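Local structure of probable sugar ABC transporter, sugar-binding protein (Streptococcus pneumoniae, 2W7Y) at residues V276-V281 and G296-G301; W282-M287 and K369-A374; V340-V345 and K357-K362. The protein probably delivers glycans to an ABC sugar importer, acting as an extracellular solute-binding protein that recognises the blood group A-trisaccharide. All blocks are in the same frame, centred on the assembly; numbering follows the deposited sequence.

Interaction 1. Residues V276-V281 and G296-G301; sequences VFFNGV and GIYPAG. With A2G (2-acetamido-2-deoxy-alpha-D-galactopyranose), chain C.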
loop_
_atom_site.group_PDB
_atom_site.type_symbol
_atom_site.label_atom_id
_atom_site.label_comp_id
_atom_site.label_asym_id
_atom_site.label_seq_id
_atom_site.Cartn_x
_atom_site.Cartn_y
_atom_site.Cartn_z
ATOM N N VAL A 276 -0.923 16.104 8.425
ATOM C CA VAL A 276 -1.266 14.694 8.259
ATOM C C VAL A 276 -0.569 14.064 7.042
ATOM O O VAL A 276 -0.269 14.739 6.055
ATOM C CB VAL A 276 -2.819 14.465 8.274
ATOM C CG1 VAL A 276 -3.520 15.485 7.435
ATOM C CG2 VAL A 276 -3.193 13.043 7.838
ATOM N N PHE A 277 -0.297 12.765 7.151
ATOM C CA PHE A 277 0.448 12.015 6.148
ATOM C C PHE A 277 -0.222 10.671 5.942
ATOM O O PHE A 277 -0.218 9.825 6.832
ATOM C CB PHE A 277 1.900 11.838 6.615
ATOM C CG PHE A 277 2.795 11.133 5.631
ATOM C CD1 PHE A 277 2.805 11.487 4.284
ATOM C CD2 PHE A 277 3.661 10.138 6.065
ATOM C CE1 PHE A 277 3.647 10.840 3.384
ATOM C CE2 PHE A 277 4.510 9.488 5.176
ATOM C CZ PHE A 277 4.501 9.838 3.830
ATOM N N PHE A 278 -0.814 10.486 4.767
ATOM C CA PHE A 278 -1.499 9.241 4.446
ATOM C C PHE A 278 -0.514 8.203 3.907
ATOM O O PHE A 278 -0.256 8.136 2.702
ATOM C CB PHE A 278 -2.652 9.484 3.454
ATOM C CG PHE A 278 -3.575 10.609 3.854
ATOM C CD1 PHE A 278 -4.413 10.483 4.958
ATOM C CD2 PHE A 278 -3.605 11.792 3.127
ATOM C CE1 PHE A 278 -5.263 11.520 5.338
ATOM C CE2 PHE A 278 -4.454 12.833 3.496
ATOM C CZ PHE A 278 -5.282 12.701 4.608
ATOM N N ASN A 279 0.053 7.418 4.822
ATOM C CA ASN A 279 0.938 6.309 4.464
ATOM C C ASN A 279 0.783 5.148 5.448
ATOM O O ASN A 279 0.218 5.317 6.529
ATOM C CB ASN A 279 2.397 6.769 4.372
ATOM C CG ASN A 279 3.242 5.871 3.475
ATOM O OD1 ASN A 279 2.715 5.014 2.762
ATOM N ND2 ASN A 279 4.559 6.062 3.513
ATOM N N GLY A 280 1.275 3.971 5.057
ATOM C CA GLY A 280 1.100 2.753 5.845
ATOM C C GLY A 280 1.973 2.640 7.079
ATOM O O GLY A 280 2.758 3.538 7.380
ATOM N N VAL A 281 1.828 1.522 7.787
ATOM C CA VAL A 281 2.560 1.269 9.031
ATOM C C VAL A 281 4.073 1.194 8.810
ATOM O O VAL A 281 4.857 1.502 9.709
ATOM C CB VAL A 281 2.053 -0.014 9.766
ATOM C CG1 VAL A 281 0.586 0.125 10.151
ATOM C CG2 VAL A 281 2.272 -1.274 8.924
ATOM N N GLY A 296 -2.763 7.207 13.422
ATOM C CA GLY A 296 -4.206 7.254 13.573
ATOM C C GLY A 296 -4.830 6.521 12.409
ATOM O O GLY A 296 -4.124 5.965 11.573
ATOM N N ILE A 297 -6.155 6.516 12.346
ATOM C CA ILE A 297 -6.858 5.963 11.186
ATOM C C ILE A 297 -7.860 6.978 10.634
ATOM O O ILE A 297 -7.927 8.113 11.111
ATOM C CB ILE A 297 -7.519 4.572 11.471
ATOM C CG1 ILE A 297 -8.480 4.642 12.667
ATOM C CG2 ILE A 297 -6.447 3.495 11.673
ATOM C CD1 ILE A 297 -9.371 3.430 12.823
ATOM N N TYR A 298 -8.634 6.555 9.641
ATOM C CA TYR A 298 -9.506 7.440 8.874
ATOM C C TYR A 298 -10.877 7.627 9.533
ATOM O O TYR A 298 -11.271 6.801 10.361
ATOM C CB TYR A 298 -9.630 6.908 7.440
ATOM C CG TYR A 298 -8.298 6.832 6.725
ATOM C CD1 TYR A 298 -7.868 7.868 5.896
ATOM C CD2 TYR A 298 -7.452 5.735 6.901
ATOM C CE1 TYR A 298 -6.638 7.803 5.247
ATOM C CE2 TYR A 298 -6.227 5.661 6.262
ATOM C CZ TYR A 298 -5.822 6.697 5.439
ATOM O OH TYR A 298 -4.599 6.624 4.811
ATOM N N PRO A 299 -11.594 8.728 9.190
ATOM C CA PRO A 299 -12.905 9.057 9.774
ATOM C C PRO A 299 -13.886 7.887 9.818
ATOM O O PRO A 299 -13.886 7.035 8.920
ATOM C CB PRO A 299 -13.436 10.148 8.847
ATOM C CG PRO A 299 -12.228 10.813 8.333
ATOM C CD PRO A 299 -11.168 9.757 8.220
ATOM N N ALA A 300 -14.712 7.874 10.864
ATOM C CA ALA A 300 -15.662 6.791 11.151
ATOM C C ALA A 300 -14.984 5.449 11.474
ATOM O O ALA A 300 -15.582 4.386 11.304
ATOM C CB ALA A 300 -16.698 6.645 10.018
ATOM N N GLY A 301 -13.743 5.518 11.960
ATOM C CA GLY A 301 -12.994 4.338 12.391
ATOM C C GLY A 301 -12.651 3.348 11.292
ATOM O O GLY A 301 -12.656 2.139 11.520
HETATM O O5 A2G C . 4.138 2.973 -0.069
HETATM C C1 A2G C . 3.758 1.849 -0.906
HETATM C C2 A2G C . 3.156 2.405 -2.186
HETATM N N2 A2G C . 2.781 1.332 -3.107
HETATM C C3 A2G C . 4.190 3.290 -2.897
HETATM O O3 A2G C . 3.674 3.744 -4.150
HETATM C C4 A2G C . 4.603 4.457 -2.000
HETATM O O4 A2G C . 3.482 5.318 -1.760
HETATM C C5 A2G C . 5.123 3.895 -0.670
HETATM C C6 A2G C . 5.478 5.005 0.318
HETATM O O6 A2G C . 5.835 4.404 1.564
HETATM C C7 A2G C . 1.560 1.242 -3.623
HETATM O O7 A2G C . 0.632 2.009 -3.367
HETATM C C8 A2G C . 1.372 0.069 -4.581
#

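Interaction 2. Residues W282-M287 and K369-A374; sequences WASGEM and KILGQA. With GAL (beta-D-galactopyranose), chain B; A2G (2-acetamido-2-deoxy-alpha-D-galactopyranose), chain C.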
loop_
_atom_site.group_PDB
_atom_site.type_symbol
_atom_site.label_atom_id
_atom_site.label_comp_id
_atom_site.label_asym_id
_atom_site.label_seq_id
_atom_site.Cartn_x
_atom_site.Cartn_y
_atom_site.Cartn_z
ATOM N N TRP A 282 4.463 0.800 7.598
ATOM C CA TRP A 282 5.861 0.651 7.206
ATOM C C TRP A 282 6.649 1.965 7.257
ATOM O O TRP A 282 7.876 1.956 7.175
ATOM C CB TRP A 282 5.942 0.032 5.807
ATOM C CG TRP A 282 5.158 0.789 4.762
ATOM C CD1 TRP A 282 5.592 1.857 4.031
ATOM C CD2 TRP A 282 3.809 0.537 4.340
ATOM N NE1 TRP A 282 4.604 2.280 3.179
ATOM C CE2 TRP A 282 3.496 1.493 3.350
ATOM C CE3 TRP A 282 2.834 -0.406 4.698
ATOM C CZ2 TRP A 282 2.254 1.530 2.710
ATOM C CZ3 TRP A 282 1.600 -0.366 4.061
ATOM C CH2 TRP A 282 1.322 0.595 3.081
ATOM N N ALA A 283 5.937 3.083 7.407
ATOM C CA ALA A 283 6.546 4.411 7.532
ATOM C C ALA A 283 7.192 4.655 8.898
ATOM O O ALA A 283 7.901 5.645 9.088
ATOM C CB ALA A 283 5.513 5.492 7.241
ATOM N N SER A 284 6.947 3.737 9.832
ATOM C CA SER A 284 7.354 3.864 11.237
ATOM C C SER A 284 8.823 4.200 11.481
ATOM O O SER A 284 9.129 5.004 12.362
ATOM C CB SER A 284 6.987 2.594 11.999
ATOM O OG SER A 284 5.588 2.487 12.116
ATOM N N GLY A 285 9.719 3.581 10.716
ATOM C CA GLY A 285 11.156 3.831 10.835
ATOM C C GLY A 285 11.569 5.257 10.518
ATOM O O GLY A 285 12.512 5.787 11.114
ATOM N N GLU A 286 10.867 5.871 9.570
ATOM C CA GLU A 286 11.107 7.264 9.193
ATOM C C GLU A 286 10.380 8.203 10.144
ATOM O O GLU A 286 10.769 9.357 10.329
ATOM C CB GLU A 286 10.631 7.520 7.757
ATOM C CG GLU A 286 11.441 6.806 6.685
ATOM C CD GLU A 286 12.859 7.323 6.589
ATOM O OE1 GLU A 286 13.800 6.512 6.750
ATOM O OE2 GLU A 286 13.034 8.541 6.362
HETATM N N MSE A 287 9.327 7.681 10.760
HETATM C CA MSE A 287 8.440 8.478 11.588
HETATM C C MSE A 287 8.928 8.605 13.034
HETATM O O MSE A 287 8.768 9.660 13.653
HETATM C CB MSE A 287 7.031 7.893 11.522
HETATM C CG MSE A 287 5.960 8.915 11.216
HETATM SE SE MSE A 287 5.653 9.350 9.333
HETATM C CE MSE A 287 7.346 10.133 8.785
ATOM N N LYS A 369 7.960 0.212 18.607
ATOM C CA LYS A 369 6.870 0.678 19.473
ATOM C C LYS A 369 5.688 1.286 18.713
ATOM O O LYS A 369 4.563 0.816 18.861
ATOM C CB LYS A 369 7.382 1.671 20.527
ATOM C CG LYS A 369 8.016 1.019 21.751
ATOM C CD LYS A 369 8.670 2.057 22.669
ATOM C CE LYS A 369 7.640 2.855 23.466
ATOM N NZ LYS A 369 8.287 3.942 24.248
ATOM N N ILE A 370 5.932 2.326 17.909
ATOM C CA ILE A 370 4.838 2.948 17.145
ATOM C C ILE A 370 4.380 2.082 15.978
ATOM O O ILE A 370 3.257 2.227 15.516
ATOM C CB ILE A 370 5.093 4.441 16.680
ATOM C CG1 ILE A 370 5.901 4.534 15.372
ATOM C CG2 ILE A 370 5.608 5.319 17.816
ATOM C CD1 ILE A 370 7.354 4.201 15.466
ATOM N N LEU A 371 5.248 1.181 15.515
ATOM C CA LEU A 371 4.876 0.191 14.505
ATOM C C LEU A 371 3.758 -0.692 15.041
ATOM O O LEU A 371 2.719 -0.845 14.398
ATOM C CB LEU A 371 6.072 -0.686 14.133
ATOM C CG LEU A 371 6.286 -1.204 12.704
ATOM C CD1 LEU A 371 7.189 -2.423 12.759
ATOM C CD2 LEU A 371 5.017 -1.508 11.930
ATOM N N GLY A 372 3.981 -1.263 16.221
ATOM C CA GLY A 372 2.990 -2.086 16.905
ATOM C C GLY A 372 1.731 -1.315 17.246
ATOM O O GLY A 372 0.631 -1.869 17.202
ATOM N N GLN A 373 1.897 -0.036 17.584
ATOM C CA GLN A 373 0.775 0.859 17.866
ATOM C C GLN A 373 -0.055 1.102 16.610
ATOM O O GLN A 373 -1.284 1.037 16.649
ATOM C CB GLN A 373 1.270 2.196 18.439
ATOM C CG GLN A 373 0.157 3.036 19.060
ATOM C CD GLN A 373 0.501 4.512 19.210
ATOM O OE1 GLN A 373 1.662 4.920 19.101
ATOM N NE2 GLN A 373 -0.519 5.323 19.468
ATOM N N ALA A 374 0.629 1.369 15.500
ATOM C CA ALA A 374 -0.018 1.594 14.210
ATOM C C ALA A 374 -0.757 0.350 13.707
ATOM O O ALA A 374 -1.875 0.455 13.197
ATOM C CB ALA A 374 1.002 2.076 13.183
HETATM C C1 GAL B . 7.363 -1.041 0.724
HETATM C C2 GAL B . 6.672 -0.254 -0.391
HETATM C C3 GAL B . 5.310 0.268 0.076
HETATM C C4 GAL B . 4.478 -0.828 0.753
HETATM C C5 GAL B . 5.322 -1.485 1.854
HETATM C C6 GAL B . 4.599 -2.597 2.618
HETATM O O1 GAL B . 8.465 -1.730 0.180
HETATM O O2 GAL B . 7.514 0.822 -0.752
HETATM O O3 GAL B . 4.615 0.833 -1.011
HETATM O O4 GAL B . 4.072 -1.762 -0.220
HETATM O O5 GAL B . 6.508 -2.012 1.290
HETATM O O6 GAL B . 5.219 -2.767 3.880
HETATM O O5 A2G C . 4.138 2.973 -0.069
HETATM C C1 A2G C . 3.758 1.849 -0.906
HETATM C C2 A2G C . 3.156 2.405 -2.186
HETATM N N2 A2G C . 2.781 1.332 -3.107
HETATM C C3 A2G C . 4.190 3.290 -2.897
HETATM O O3 A2G C . 3.674 3.744 -4.150
HETATM C C4 A2G C . 4.603 4.457 -2.000
HETATM O O4 A2G C . 3.482 5.318 -1.760
HETATM C C5 A2G C . 5.123 3.895 -0.670
HETATM C C6 A2G C . 5.478 5.005 0.318
HETATM O O6 A2G C . 5.835 4.404 1.564
HETATM C C7 A2G C . 1.560 1.242 -3.623
HETATM O O7 A2G C . 0.632 2.009 -3.367
HETATM C C8 A2G C . 1.372 0.069 -4.581
#

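Interaction 3. Residues V340-V345 and K357-K362; sequences VIFEKV and KELSEK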
loop_
_atom_site.group_PDB
_atom_site.type_symbol
_atom_site.label_atom_id
_atom_site.label_comp_id
_atom_site.label_asym_id
_atom_site.label_seq_id
_atom_site.Cartn_x
_atom_site.Cartn_y
_atom_site.Cartn_z
ATOM N N VAL A 340 12.721 -10.632 10.889
ATOM C CA VAL A 340 13.534 -9.541 10.346
ATOM C C VAL A 340 12.641 -8.501 9.668
ATOM O O VAL A 340 12.883 -7.301 9.796
ATOM C CB VAL A 340 14.622 -10.060 9.365
ATOM C CG1 VAL A 340 15.434 -8.906 8.787
ATOM C CG2 VAL A 340 15.540 -11.060 10.063
ATOM N N ILE A 341 11.605 -8.968 8.966
ATOM C CA ILE A 341 10.615 -8.085 8.338
ATOM C C ILE A 341 9.952 -7.158 9.362
ATOM O O ILE A 341 9.720 -5.996 9.067
ATOM C CB ILE A 341 9.532 -8.869 7.517
ATOM C CG1 ILE A 341 10.152 -9.616 6.317
ATOM C CG2 ILE A 341 8.398 -7.945 7.069
ATOM C CD1 ILE A 341 10.748 -8.736 5.209
ATOM N N PHE A 342 9.667 -7.663 10.559
ATOM C CA PHE A 342 9.094 -6.827 11.619
ATOM C C PHE A 342 10.121 -5.972 12.372
ATOM O O PHE A 342 9.898 -4.782 12.578
ATOM C CB PHE A 342 8.257 -7.662 12.602
ATOM C CG PHE A 342 7.593 -6.844 13.676
ATOM C CD1 PHE A 342 6.548 -5.980 13.367
ATOM C CD2 PHE A 342 8.024 -6.923 14.996
ATOM C CE1 PHE A 342 5.945 -5.213 14.353
ATOM C CE2 PHE A 342 7.422 -6.161 15.989
ATOM C CZ PHE A 342 6.383 -5.304 15.668
ATOM N N GLU A 343 11.241 -6.576 12.771
ATOM C CA GLU A 343 12.207 -5.929 13.675
ATOM C C GLU A 343 13.213 -4.986 13.002
ATOM O O GLU A 343 13.502 -3.914 13.535
ATOM C CB GLU A 343 12.960 -6.976 14.504
ATOM C CG GLU A 343 12.099 -7.746 15.496
ATOM C CD GLU A 343 12.919 -8.602 16.446
ATOM O OE1 GLU A 343 12.516 -8.735 17.622
ATOM O OE2 GLU A 343 13.968 -9.142 16.028
ATOM N N LYS A 344 13.764 -5.397 11.861
ATOM C CA LYS A 344 14.756 -4.597 11.136
ATOM C C LYS A 344 14.095 -3.727 10.073
ATOM O O LYS A 344 14.303 -2.512 10.029
ATOM C CB LYS A 344 15.826 -5.493 10.505
ATOM C CG LYS A 344 17.088 -5.653 11.335
ATOM C CD LYS A 344 16.895 -6.617 12.494
ATOM C CE LYS A 344 18.044 -6.520 13.485
ATOM N NZ LYS A 344 18.115 -5.176 14.129
ATOM N N VAL A 345 13.322 -4.369 9.205
ATOM C CA VAL A 345 12.410 -3.676 8.314
ATOM C C VAL A 345 11.254 -3.287 9.219
ATOM O O VAL A 345 10.745 -4.119 9.963
ATOM C CB VAL A 345 11.903 -4.619 7.191
ATOM C CG1 VAL A 345 10.977 -3.881 6.233
ATOM C CG2 VAL A 345 13.076 -5.273 6.455
ATOM N N LYS A 357 2.668 -8.122 18.613
ATOM C CA LYS A 357 2.395 -7.467 19.895
ATOM C C LYS A 357 3.459 -7.779 20.930
ATOM O O LYS A 357 3.986 -6.871 21.573
ATOM C CB LYS A 357 1.019 -7.856 20.440
ATOM C CG LYS A 357 -0.091 -6.879 20.088
ATOM C CD LYS A 357 -1.205 -6.903 21.119
ATOM C CE LYS A 357 -0.813 -6.145 22.384
ATOM N NZ LYS A 357 -1.896 -6.129 23.397
ATOM N N GLU A 358 3.763 -9.069 21.087
ATOM C CA GLU A 358 4.787 -9.537 22.018
ATOM C C GLU A 358 6.171 -9.003 21.647
ATOM O O GLU A 358 6.963 -8.657 22.526
ATOM C CB GLU A 358 4.787 -11.067 22.078
ATOM C CG GLU A 358 5.868 -11.686 22.955
ATOM C CD GLU A 358 5.495 -13.077 23.439
ATOM O OE1 GLU A 358 5.871 -14.066 22.769
ATOM O OE2 GLU A 358 4.817 -13.179 24.485
ATOM N N LEU A 359 6.456 -8.939 20.347
ATOM C CA LEU A 359 7.710 -8.361 19.864
ATOM C C LEU A 359 7.782 -6.856 20.139
ATOM O O LEU A 359 8.838 -6.338 20.507
ATOM C CB LEU A 359 7.928 -8.681 18.380
ATOM C CG LEU A 359 8.808 -9.889 18.021
ATOM C CD1 LEU A 359 8.560 -11.125 18.901
ATOM C CD2 LEU A 359 8.665 -10.233 16.551
ATOM N N SER A 360 6.653 -6.167 19.975
ATOM C CA SER A 360 6.528 -4.759 20.368
ATOM C C SER A 360 6.674 -4.589 21.879
ATOM O O SER A 360 7.343 -3.658 22.326
ATOM C CB SER A 360 5.190 -4.173 19.913
ATOM O OG SER A 360 5.082 -4.175 18.503
ATOM N N GLU A 361 6.035 -5.487 22.641
ATOM C CA GLU A 361 6.160 -5.562 24.103
ATOM C C GLU A 361 7.626 -5.506 24.526
ATOM O O GLU A 361 8.039 -4.606 25.254
ATOM C CB GLU A 361 5.578 -6.885 24.647
ATOM C CG GLU A 361 4.061 -6.989 24.890
ATOM C CD GLU A 361 3.682 -8.301 25.621
ATOM O OE1 GLU A 361 4.384 -8.657 26.579
ATOM O OE2 GLU A 361 2.704 -8.983 25.249
ATOM N N LYS A 362 8.394 -6.481 24.041
ATOM C CA LYS A 362 9.748 -6.763 24.521
ATOM C C LYS A 362 10.853 -5.957 23.827
ATOM O O LYS A 362 12.043 -6.213 24.045
ATOM C CB LYS A 362 10.034 -8.265 24.395
ATOM C CG LYS A 362 9.262 -9.140 25.378
ATOM C CD LYS A 362 9.484 -10.640 25.133
ATOM C CE LYS A 362 10.947 -11.070 25.317
ATOM N NZ LYS A 362 11.487 -10.784 26.680
#

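Interaction 1. Residues V276-V281 and G296-G301
O6 of the bound A2G is gripped by the amide of N279, the residue after F278, whose ring meets Y298 across this contact. N279 ND2 donates to A2G O6 over 2.9 Å, nearly straight at 163°, while a longer, weak bond joins the same hydroxyl to N279 OD1. In the solute-binding protein fold, where the ligand sits in the cleft between two lobes, segment 276-281 leaves strand 276-277 through an inverse gamma turn centred on F278 and reaches the pocket at N279. The bond from CA to CB of N279 points away from 296-301, and with chi1 at -156° CG stands opposite the backbone N, where the amide meets A2G O6. A weak bond from G280 N to N279 OD1 also restrains the amide.

Behind it, F278 and Y298 meet rim to rim, with ring planes only 20° apart and centroids separated by 5.8 Å; neither ring covers the other's face. Strand 157-164 and helix 207-215 enclose both rings, L161 and L210 touching each, and F201 meets F278 edge-to-face. The closest approach is 3.5 Å, from F278 CD1 to Y298 CE1, and Y298 OH lies 3.7 Å from F278 CB.

Interaction 2. Residues W282-M287 and K369-A374
W282, one of the residues of the glycan pocket, begins segment 282-287, and two residues further on S284 packs against I370 and L371 of helix 366-379. The indole offers one face to GAL: GAL C5 stands 3.5 Å above the ring plane, displaced toward the rim, with GAL C4 and C6 also close. These carbons belong to the apolar patch of galactose, so the approach is consistent with the CH-pi platform familiar from sugar-binding proteins. At the edge, in the plane of the ring, W282 NE1 donates to A2G O6 over 2.9 Å at 149°, with a weak, bent second bond to A2G O5. One side chain thus reads two sugars through different surfaces. The bond from CA to CB of W282 points away from 369-374, and chi1 of 55° sets CG between the backbone N and the carbonyl carbon, beside the sugars. F157 meets the ring edge-to-face.

The main chain here runs from a 3-10 turn into the short helix 284-287, in the lobe built round strand 157-164, and S284 is its point of contact with the longer helix. The small side chain lets the backbones come close, S284 CA lying 5.5 Å from L371 CA. S284 OG reaches to 3.4 Å from L371 CA, although its hydrogen-bond partner is V281 O, one turn back. I370 CD1 and L371 CG approach S284 CB from two directions roughly at right angles, at 3.8 and 3.9 Å. I370 CD1 also rests on S284 O, and W162 touches both S284 and I370.

Interaction 3. Residues V340-V345 and K357-K362
The ring of F342 meets segment 357-362 in two ways: S360 OG lies at its edge, in the ring plane and 3.3 Å from F342 CZ, whereas L359 comes in obliquely, its CB 3.5 Å from F342 CE2. L359 CD2 adds a touch on F342 CD2 at 3.7 Å, the two side chains sliding past each other in opposite directions. F342 CG stands anti to the backbone N (chi1 -177°), carrying the ring across the gap between helices 335-343 and 356-361, whose nearest CA atoms, of E343 and L359, are 8.0 Å apart. E343, extended beyond CG, crosses L359 at about a right angle, and its OE1 reaches 3.9 Å from L359 CG, a plain van der Waals approach at the margin of the contact.

These helices follow each other in the chain and pack as a pair, the loop between them contributing to the glycan pocket of this two-lobed solute-binding protein. Helix 366-379 completes the surroundings of the ring, with T368, L371 and I375 against F342, and P349 from the connecting loop touches it too.

S360 OG hydrogen-bonds V356 O one turn earlier and, weakly, T368 O, so its nearness to the ring is packing. Between these two segments, burial of the F342 ring and not directed bonds makes the contact.

In the fold
Interactions 1 and 2 are buried, interaction 3 only partly so. Interactions 1 and 2 interlock along the chain and both reach A2G, one by an amide, the other by an indole; V281 CG1 packs on A374 CB at 3.6 Å. Interaction 3 is nested inside the loop closed by interaction 2 and shares its helix 366-379 as a neighbour, L371 CD1 lying 3.4 Å from F342 CE1. It does not touch interaction 1, the nearest atoms being about 8 Å apart. All three pairs are joined by packing: aromatic rims in 276-281 with 296-301, a serine against aliphatic side chains in 282-287 with 369-374, and phenylalanine against leucine and a serine hydroxyl in 340-345 with 357-362.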